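Local coordinates for protein putative adenylate cyclase (Vibrio parahaemolyticus, PDB 2ACA) that is a putative adenylate cyclase of the CYTH family, of unproven function, that may convert ATP into cyclic AMP, at residues T54-E66 against I72-R84. Residues are numbered along the deposited sequence; the frame is centred on the assembly and turned at random.
With PO4 (phosphate ion), chain D.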
ATOM      1  N   THR A  54     -13.694   6.237 -14.608  1.00 19.92           N
ATOM      2  CA  THR A  54     -13.442   7.587 -14.106  1.00 16.73           C
ATOM      3  C   THR A  54     -11.977   8.036 -14.138  1.00 15.33           C
ATOM      4  O   THR A  54     -11.670   9.157 -14.555  1.00 12.69           O
ATOM      5  CB  THR A  54     -13.990   7.701 -12.673  1.00 21.30           C
ATOM      6  OG1 THR A  54     -15.399   7.449 -12.709  1.00 24.05           O
ATOM      7  CG2 THR A  54     -13.723   9.084 -12.081  1.00 18.43           C
ATOM      8  N   LEU A  55     -11.077   7.174 -13.684  1.00 13.48           N
ATOM      9  CA  LEU A  55      -9.666   7.506 -13.696  1.00 15.28           C
ATOM     10  C   LEU A  55      -9.150   7.706 -15.131  1.00 14.48           C
ATOM     11  O   LEU A  55      -8.375   8.625 -15.397  1.00 13.17           O
ATOM     12  CB  LEU A  55      -8.870   6.407 -12.996  1.00 21.07           C
ATOM     13  CG  LEU A  55      -9.176   6.304 -11.499  1.00 22.03           C
ATOM     14  CD1 LEU A  55      -8.445   5.120 -10.908  1.00 19.99           C
ATOM     15  CD2 LEU A  55      -8.769   7.596 -10.811  1.00 20.45           C
ATOM     16  N   THR A  56      -9.592   6.854 -16.050  1.00 18.27           N
ATOM     17  CA  THR A  56      -9.156   6.957 -17.436  1.00 20.28           C
ATOM     18  C   THR A  56      -9.647   8.252 -18.093  1.00 21.06           C
ATOM     19  O   THR A  56      -8.930   8.861 -18.880  1.00 21.16           O
ATOM     20  CB  THR A  56      -9.632   5.738 -18.259  1.00 20.47           C
ATOM     21  OG1 THR A  56      -9.164   4.536 -17.636  1.00 21.35           O
ATOM     22  CG2 THR A  56      -9.066   5.792 -19.672  1.00 20.13           C
ATOM     23  N   GLN A  57     -10.858   8.680 -17.754  1.00 23.65           N
ATOM     24  CA  GLN A  57     -11.419   9.904 -18.323  1.00 24.30           C
ATOM     25  C   GLN A  57     -10.683  11.139 -17.817  1.00 22.79           C
ATOM     26  O   GLN A  57     -10.651  12.171 -18.482  1.00 22.68           O
ATOM     27  CB  GLN A  57     -12.896  10.026 -17.961  1.00 58.75           C
ATOM     28  CG  GLN A  57     -13.740   8.855 -18.403  1.00 64.54           C
ATOM     29  CD  GLN A  57     -15.135   8.909 -17.816  1.00 66.74           C
ATOM     30  OE1 GLN A  57     -15.953   8.008 -18.030  1.00 68.16           O
ATOM     31  NE2 GLN A  57     -15.415   9.968 -17.064  1.00 66.48           N
ATOM     32  N   GLN A  58     -10.091  11.023 -16.637  1.00 14.18           N
ATOM     33  CA  GLN A  58      -9.355  12.121 -16.034  1.00 14.35           C
ATOM     34  C   GLN A  58      -7.851  12.092 -16.316  1.00 13.28           C
ATOM     35  O   GLN A  58      -7.101  12.898 -15.770  1.00 12.99           O
ATOM     36  CB  GLN A  58      -9.613  12.132 -14.522  1.00 26.83           C
ATOM     37  CG  GLN A  58     -11.059  12.444 -14.180  1.00 29.17           C
ATOM     38  CD  GLN A  58     -11.483  13.807 -14.714  1.00 33.79           C
ATOM     39  OE1 GLN A  58     -12.665  14.051 -14.969  1.00 36.06           O
ATOM     40  NE2 GLN A  58     -10.511  14.705 -14.879  1.00 34.62           N
ATOM     41  N   GLY A  59      -7.413  11.167 -17.164  1.00 22.31           N
ATOM     42  CA  GLY A  59      -6.001  11.075 -17.504  1.00 20.48           C
ATOM     43  C   GLY A  59      -5.161  10.477 -16.394  1.00 19.70           C
ATOM     44  O   GLY A  59      -4.018  10.863 -16.175  1.00 19.62           O
ATOM     45  N   LYS A  60      -5.728   9.515 -15.684  1.00 17.16           N
ATOM     46  CA  LYS A  60      -5.008   8.887 -14.590  1.00 15.27           C
ATOM     47  C   LYS A  60      -4.992   7.375 -14.740  1.00 13.75           C
ATOM     48  O   LYS A  60      -5.846   6.795 -15.403  1.00 14.66           O
ATOM     49  CB  LYS A  60      -5.662   9.264 -13.259  1.00 13.88           C
ATOM     50  CG  LYS A  60      -5.747  10.750 -13.012  1.00 16.11           C
ATOM     51  CD  LYS A  60      -6.620  11.061 -11.797  1.00 17.01           C
ATOM     52  CE  LYS A  60      -6.745  12.563 -11.566  1.00 17.28           C
ATOM     53  NZ  LYS A  60      -7.619  12.868 -10.408  1.00 18.23           N
ATOM     54  N   SER A  61      -4.005   6.747 -14.125  1.00 13.46           N
ATOM     55  CA  SER A  61      -3.892   5.300 -14.152  1.00 14.78           C
ATOM     56  C   SER A  61      -3.549   4.832 -12.744  1.00 13.15           C
ATOM     57  O   SER A  61      -2.758   5.462 -12.034  1.00 13.61           O
ATOM     58  CB  SER A  61      -2.817   4.849 -15.155  1.00 26.45           C
ATOM     59  OG  SER A  61      -1.579   5.496 -14.921  1.00 35.48           O
ATOM     60  N   LEU A  62      -4.179   3.734 -12.349  1.00  7.29           N
ATOM     61  CA  LEU A  62      -4.000   3.124 -11.037  1.00  9.31           C
ATOM     62  C   LEU A  62      -3.445   1.737 -11.309  1.00  8.03           C
ATOM     63  O   LEU A  62      -4.072   0.948 -12.002  1.00  9.44           O
ATOM     64  CB  LEU A  62      -5.355   3.035 -10.330  1.00  7.92           C
ATOM     65  CG  LEU A  62      -5.476   2.188  -9.062  1.00 11.64           C
ATOM     66  CD1 LEU A  62      -4.563   2.706  -7.967  1.00  9.91           C
ATOM     67  CD2 LEU A  62      -6.932   2.224  -8.600  1.00 10.48           C
ATOM     68  N   VAL A  63      -2.276   1.435 -10.763  1.00  7.53           N
ATOM     69  CA  VAL A  63      -1.658   0.151 -11.030  1.00  6.09           C
ATOM     70  C   VAL A  63      -1.082  -0.596  -9.836  1.00  5.17           C
ATOM     71  O   VAL A  63      -0.494   0.004  -8.941  1.00  7.61           O
ATOM     72  CB  VAL A  63      -0.499   0.337 -12.070  1.00 14.81           C
ATOM     73  CG1 VAL A  63       0.221  -0.989 -12.321  1.00 11.94           C
ATOM     74  CG2 VAL A  63      -1.052   0.914 -13.377  1.00 12.26           C
ATOM     75  N   LEU A  64      -1.281  -1.908  -9.817  1.00  3.21           N
ATOM     76  CA  LEU A  64      -0.679  -2.751  -8.804  1.00  3.20           C
ATOM     77  C   LEU A  64       0.395  -3.459  -9.637  1.00  5.73           C
ATOM     78  O   LEU A  64       0.119  -3.915 -10.758  1.00  6.86           O
ATOM     79  CB  LEU A  64      -1.692  -3.737  -8.217  1.00  7.46           C
ATOM     80  CG  LEU A  64      -2.654  -3.107  -7.186  1.00  8.96           C
ATOM     81  CD1 LEU A  64      -3.515  -4.173  -6.522  1.00  7.07           C
ATOM     82  CD2 LEU A  64      -1.839  -2.372  -6.123  1.00  7.51           C
ATOM     83  N   ARG A  65       1.617  -3.527  -9.125  1.00  7.45           N
ATOM     84  CA  ARG A  65       2.706  -4.143  -9.887  1.00  9.98           C
ATOM     85  C   ARG A  65       3.572  -5.040  -9.040  1.00 10.35           C
ATOM     86  O   ARG A  65       3.924  -4.688  -7.918  1.00 13.38           O
ATOM     87  CB  ARG A  65       3.570  -3.043 -10.532  1.00 13.57           C
ATOM     88  CG  ARG A  65       4.931  -3.499 -11.068  1.00 12.37           C
ATOM     89  CD  ARG A  65       5.743  -2.307 -11.617  1.00  8.71           C
ATOM     90  NE  ARG A  65       5.030  -1.603 -12.679  1.00 11.91           N
ATOM     91  CZ  ARG A  65       5.430  -0.453 -13.218  1.00 12.35           C
ATOM     92  NH1 ARG A  65       6.542   0.131 -12.794  1.00 11.22           N
ATOM     93  NH2 ARG A  65       4.722   0.116 -14.184  1.00 14.81           N
ATOM     94  N   GLU A  66       3.911  -6.202  -9.588  1.00  8.56           N
ATOM     95  CA  GLU A  66       4.754  -7.175  -8.901  1.00  9.83           C
ATOM     96  C   GLU A  66       5.884  -7.613  -9.829  1.00 12.25           C
ATOM     97  O   GLU A  66       5.663  -7.929 -10.998  1.00  9.32           O
ATOM     98  CB  GLU A  66       3.938  -8.397  -8.475  1.00 15.05           C
ATOM     99  CG  GLU A  66       4.774  -9.518  -7.886  1.00 19.47           C
ATOM    100  CD  GLU A  66       3.929 -10.658  -7.334  1.00 19.17           C
ATOM    101  OE1 GLU A  66       3.076 -11.186  -8.074  1.00 23.19           O
ATOM    102  OE2 GLU A  66       4.124 -11.031  -6.161  1.00 23.11           O
ATOM    103  N   ILE A  72       9.503  -7.255  -5.671  1.00 12.46           N
ATOM    104  CA  ILE A  72       9.168  -5.843  -5.571  1.00 12.54           C
ATOM    105  C   ILE A  72       7.697  -5.731  -5.916  1.00 11.40           C
ATOM    106  O   ILE A  72       7.254  -6.253  -6.942  1.00 11.13           O
ATOM    107  CB  ILE A  72      10.021  -4.984  -6.549  1.00 16.46           C
ATOM    108  CG1 ILE A  72      11.470  -4.944  -6.063  1.00 17.34           C
ATOM    109  CG2 ILE A  72       9.474  -3.575  -6.644  1.00 16.26           C
ATOM    110  CD1 ILE A  72      12.425  -4.246  -7.025  1.00 17.57           C
ATOM    111  N   LYS A  73       6.943  -5.060  -5.051  1.00  9.60           N
ATOM    112  CA  LYS A  73       5.503  -4.909  -5.238  1.00  9.85           C
ATOM    113  C   LYS A  73       5.121  -3.461  -5.006  1.00  8.21           C
ATOM    114  O   LYS A  73       5.439  -2.885  -3.965  1.00  6.48           O
ATOM    115  CB  LYS A  73       4.768  -5.842  -4.270  1.00 14.16           C
ATOM    116  CG  LYS A  73       5.081  -7.303  -4.554  1.00 16.61           C
ATOM    117  CD  LYS A  73       4.522  -8.280  -3.530  1.00 18.63           C
ATOM    118  CE  LYS A  73       5.271  -8.209  -2.216  1.00 18.37           C
ATOM    119  NZ  LYS A  73       4.989  -9.414  -1.381  1.00 20.67           N
ATOM    120  N   LEU A  74       4.437  -2.874  -5.976  1.00  9.10           N
ATOM    121  CA  LEU A  74       4.084  -1.469  -5.878  1.00 11.24           C
ATOM    122  C   LEU A  74       2.636  -1.133  -6.141  1.00 10.10           C
ATOM    123  O   LEU A  74       1.933  -1.845  -6.835  1.00  8.68           O
ATOM    124  CB  LEU A  74       4.946  -0.655  -6.855  1.00 12.60           C
ATOM    125  CG  LEU A  74       6.472  -0.743  -6.705  1.00 14.11           C
ATOM    126  CD1 LEU A  74       7.133  -0.597  -8.066  1.00 15.41           C
ATOM    127  CD2 LEU A  74       6.963   0.346  -5.752  1.00 12.53           C
ATOM    128  N   TRP A  75       2.217  -0.022  -5.557  1.00 13.82           N
ATOM    129  CA  TRP A  75       0.885   0.523  -5.744  1.00 13.11           C
ATOM    130  C   TRP A  75       1.256   1.831  -6.449  1.00 11.78           C
ATOM    131  O   TRP A  75       2.007   2.641  -5.908  1.00 14.00           O
ATOM    132  CB  TRP A  75       0.216   0.729  -4.373  1.00 10.73           C
ATOM    133  CG  TRP A  75      -0.950   1.654  -4.362  1.00  8.58           C
ATOM    134  CD1 TRP A  75      -1.727   2.022  -5.421  1.00  7.35           C
ATOM    135  CD2 TRP A  75      -1.477   2.334  -3.222  1.00  8.21           C
ATOM    136  NE1 TRP A  75      -2.704   2.893  -5.013  1.00  9.92           N
ATOM    137  CE2 TRP A  75      -2.575   3.102  -3.664  1.00  7.75           C
ATOM    138  CE3 TRP A  75      -1.128   2.368  -1.861  1.00  9.35           C
ATOM    139  CZ2 TRP A  75      -3.331   3.900  -2.797  1.00 13.35           C
ATOM    140  CZ3 TRP A  75      -1.874   3.160  -1.000  1.00  9.23           C
ATOM    141  CH2 TRP A  75      -2.967   3.918  -1.472  1.00 11.76           C
ATOM    142  N   ILE A  76       0.758   2.018  -7.668  1.00  9.33           N
ATOM    143  CA  ILE A  76       1.104   3.195  -8.473  1.00  9.07           C
ATOM    144  C   ILE A  76      -0.047   4.000  -9.037  1.00  9.22           C
ATOM    145  O   ILE A  76      -1.058   3.445  -9.464  1.00 13.56           O
ATOM    146  CB  ILE A  76       1.929   2.794  -9.738  1.00 12.29           C
ATOM    147  CG1 ILE A  76       3.017   1.784  -9.386  1.00 13.49           C
ATOM    148  CG2 ILE A  76       2.489   4.039 -10.425  1.00  8.90           C
ATOM    149  CD1 ILE A  76       3.959   2.227  -8.350  1.00 13.51           C
ATOM    150  N   VAL A  77       0.127   5.317  -9.067  1.00 13.74           N
ATOM    151  CA  VAL A  77      -0.858   6.192  -9.686  1.00 15.32           C
ATOM    152  C   VAL A  77      -0.122   7.221 -10.553  1.00 16.80           C
ATOM    153  O   VAL A  77       0.728   7.968 -10.061  1.00 18.39           O
ATOM    154  CB  VAL A  77      -1.728   6.921  -8.668  1.00  9.06           C
ATOM    155  CG1 VAL A  77      -2.686   7.829  -9.393  1.00  8.48           C
ATOM    156  CG2 VAL A  77      -2.506   5.916  -7.835  1.00 13.39           C
ATOM    157  N   LYS A  78      -0.442   7.234 -11.846  1.00 11.38           N
ATOM    158  CA  LYS A  78       0.178   8.154 -12.790  1.00 15.02           C
ATOM    159  C   LYS A  78      -0.822   9.193 -13.254  1.00 15.09           C
ATOM    160  O   LYS A  78      -2.017   8.903 -13.374  1.00 12.87           O
ATOM    161  CB  LYS A  78       0.714   7.399 -14.011  1.00 22.72           C
ATOM    162  CG  LYS A  78       1.946   6.545 -13.751  1.00 27.25           C
ATOM    163  CD  LYS A  78       2.375   5.815 -15.016  1.00 30.69           C
ATOM    164  CE  LYS A  78       3.644   4.996 -14.813  1.00 32.17           C
ATOM    165  NZ  LYS A  78       4.843   5.853 -14.598  1.00 36.68           N
ATOM    166  N   GLY A  79      -0.321  10.400 -13.528  1.00 16.55           N
ATOM    167  CA  GLY A  79      -1.182  11.483 -13.984  1.00 19.47           C
ATOM    168  C   GLY A  79      -1.797  12.265 -12.835  1.00 22.26           C
ATOM    169  O   GLY A  79      -1.507  11.977 -11.671  1.00 20.57           O
ATOM    170  N   PRO A  80      -2.652  13.261 -13.121  1.00 25.27           N
ATOM    171  CA  PRO A  80      -3.050  13.671 -14.472  1.00 28.31           C
ATOM    172  C   PRO A  80      -1.937  14.406 -15.217  1.00 31.54           C
ATOM    173  O   PRO A  80      -1.837  14.314 -16.437  1.00 33.03           O
ATOM    174  CB  PRO A  80      -4.264  14.559 -14.217  1.00 28.45           C
ATOM    175  CG  PRO A  80      -3.930  15.199 -12.910  1.00 26.20           C
ATOM    176  CD  PRO A  80      -3.396  14.027 -12.105  1.00 26.05           C
ATOM    177  N   GLU A  81      -1.105  15.137 -14.482  1.00 36.86           N
ATOM    178  CA  GLU A  81      -0.002  15.865 -15.097  1.00 39.88           C
ATOM    179  C   GLU A  81       0.896  14.885 -15.852  1.00 40.79           C
ATOM    180  O   GLU A  81       1.227  13.812 -15.347  1.00 40.64           O
ATOM    181  CB  GLU A  81       0.813  16.609 -14.033  1.00 47.23           C
ATOM    182  CG  GLU A  81       0.060  17.732 -13.334  1.00 49.47           C
ATOM    183  CD  GLU A  81      -0.982  17.229 -12.349  1.00 51.71           C
ATOM    184  OE1 GLU A  81      -1.721  18.064 -11.782  1.00 51.70           O
ATOM    185  OE2 GLU A  81      -1.062  16.001 -12.137  1.00 52.42           O
ATOM    186  N   ALA A  82       1.282  15.265 -17.065  1.00 46.44           N
ATOM    187  CA  ALA A  82       2.128  14.436 -17.917  1.00 47.86           C
ATOM    188  C   ALA A  82       3.290  13.746 -17.205  1.00 49.08           C
ATOM    189  O   ALA A  82       3.587  12.581 -17.481  1.00 51.08           O
ATOM    190  CB  ALA A  82       2.661  15.273 -19.075  1.00 39.74           C
ATOM    191  N   ASP A  83       3.941  14.462 -16.293  1.00 39.65           N
ATOM    192  CA  ASP A  83       5.090  13.930 -15.567  1.00 39.31           C
ATOM    193  C   ASP A  83       4.845  13.568 -14.102  1.00 37.08           C
ATOM    194  O   ASP A  83       5.798  13.432 -13.332  1.00 37.34           O
ATOM    195  CB  ASP A  83       6.232  14.942 -15.626  1.00 96.11           C
ATOM    196  CG  ASP A  83       5.822  16.303 -15.098  1.00100.09           C
ATOM    197  OD1 ASP A  83       5.003  16.972 -15.763  1.00103.11           O
ATOM    198  OD2 ASP A  83       6.304  16.696 -14.016  1.00102.61           O
ATOM    199  N   ARG A  84       3.588  13.412 -13.705  1.00 26.17           N
ATOM    200  CA  ARG A  84       3.302  13.074 -12.314  1.00 23.21           C
ATOM    201  C   ARG A  84       3.141  11.574 -12.109  1.00 20.41           C
ATOM    202  O   ARG A  84       2.358  10.913 -12.796  1.00 18.70           O
ATOM    203  CB  ARG A  84       2.038  13.801 -11.829  1.00 41.00           C
ATOM    204  CG  ARG A  84       1.717  13.585 -10.344  1.00 42.44           C
ATOM    205  CD  ARG A  84       0.402  14.254  -9.948  1.00 43.58           C
ATOM    206  NE  ARG A  84       0.043  13.992  -8.555  1.00 46.36           N
ATOM    207  CZ  ARG A  84      -1.074  14.423  -7.967  1.00 47.21           C
ATOM    208  NH1 ARG A  84      -1.958  15.144  -8.648  1.00 45.61           N
ATOM    209  NH2 ARG A  84      -1.310  14.130  -6.693  1.00 45.97           N
TER
HETATM  210  P   PO4 D 304       7.266   2.416 -15.849  1.00 47.28           P
HETATM  211  O1  PO4 D 304       6.315   1.779 -16.798  1.00 47.55           O
HETATM  212  O2  PO4 D 304       7.572   3.797 -16.304  1.00 48.96           O
HETATM  213  O3  PO4 D 304       8.518   1.623 -15.799  1.00 48.82           O
HETATM  214  O4  PO4 D 304       6.658   2.464 -14.496  1.00 49.87           O
HETATM  215  O   HOH W   1      -2.451  12.299 -18.325  1.00 40.75           O
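Val63 and Ile76 exchange two short backbone hydrogen bonds at the middle of an antiparallel hairpin, Val63 N to Ile76 O and Ile76 N to Val63 O, each 2.7 Å; Ser61 with Lys78 and Arg65 with Leu74 are the hydrogen-bonded pairs on either side. Packing is tight on the face carrying Leu62, Leu64, Trp75 and Val77. With its CG anti to the backbone N (chi1 168°), Leu62 brings CD1 to the edge of the Trp75 indole, 3.5 Å from NE1, a buried nitrogen without a polar partner in the model, and 3.8 Å from Val77 CG2. Leu64 CD2 meets Trp75 CB at 4.1 Å, while Trp75 of the second subunit stacks on the ring. The end at Gly59 and Pro80, both exposed, is looser: Lys60 CE lies 3.7 Å from Pro80 CD, and a water links Gly59 O to Pro80 O. On the other face, Arg65 NH1 and NH2 both donate to phosphate O4, near the guanidinium plane, at 2.9 and 3.1 Å, while NE pairs with Asp45 and Glu43; Lys78 NZ is near, but not bonded. The phosphate, probably from the crystallisation liquor, is consistent with a substrate-phosphate site among the charged side chains characteristic of the CYTH antiparallel tunnel fold.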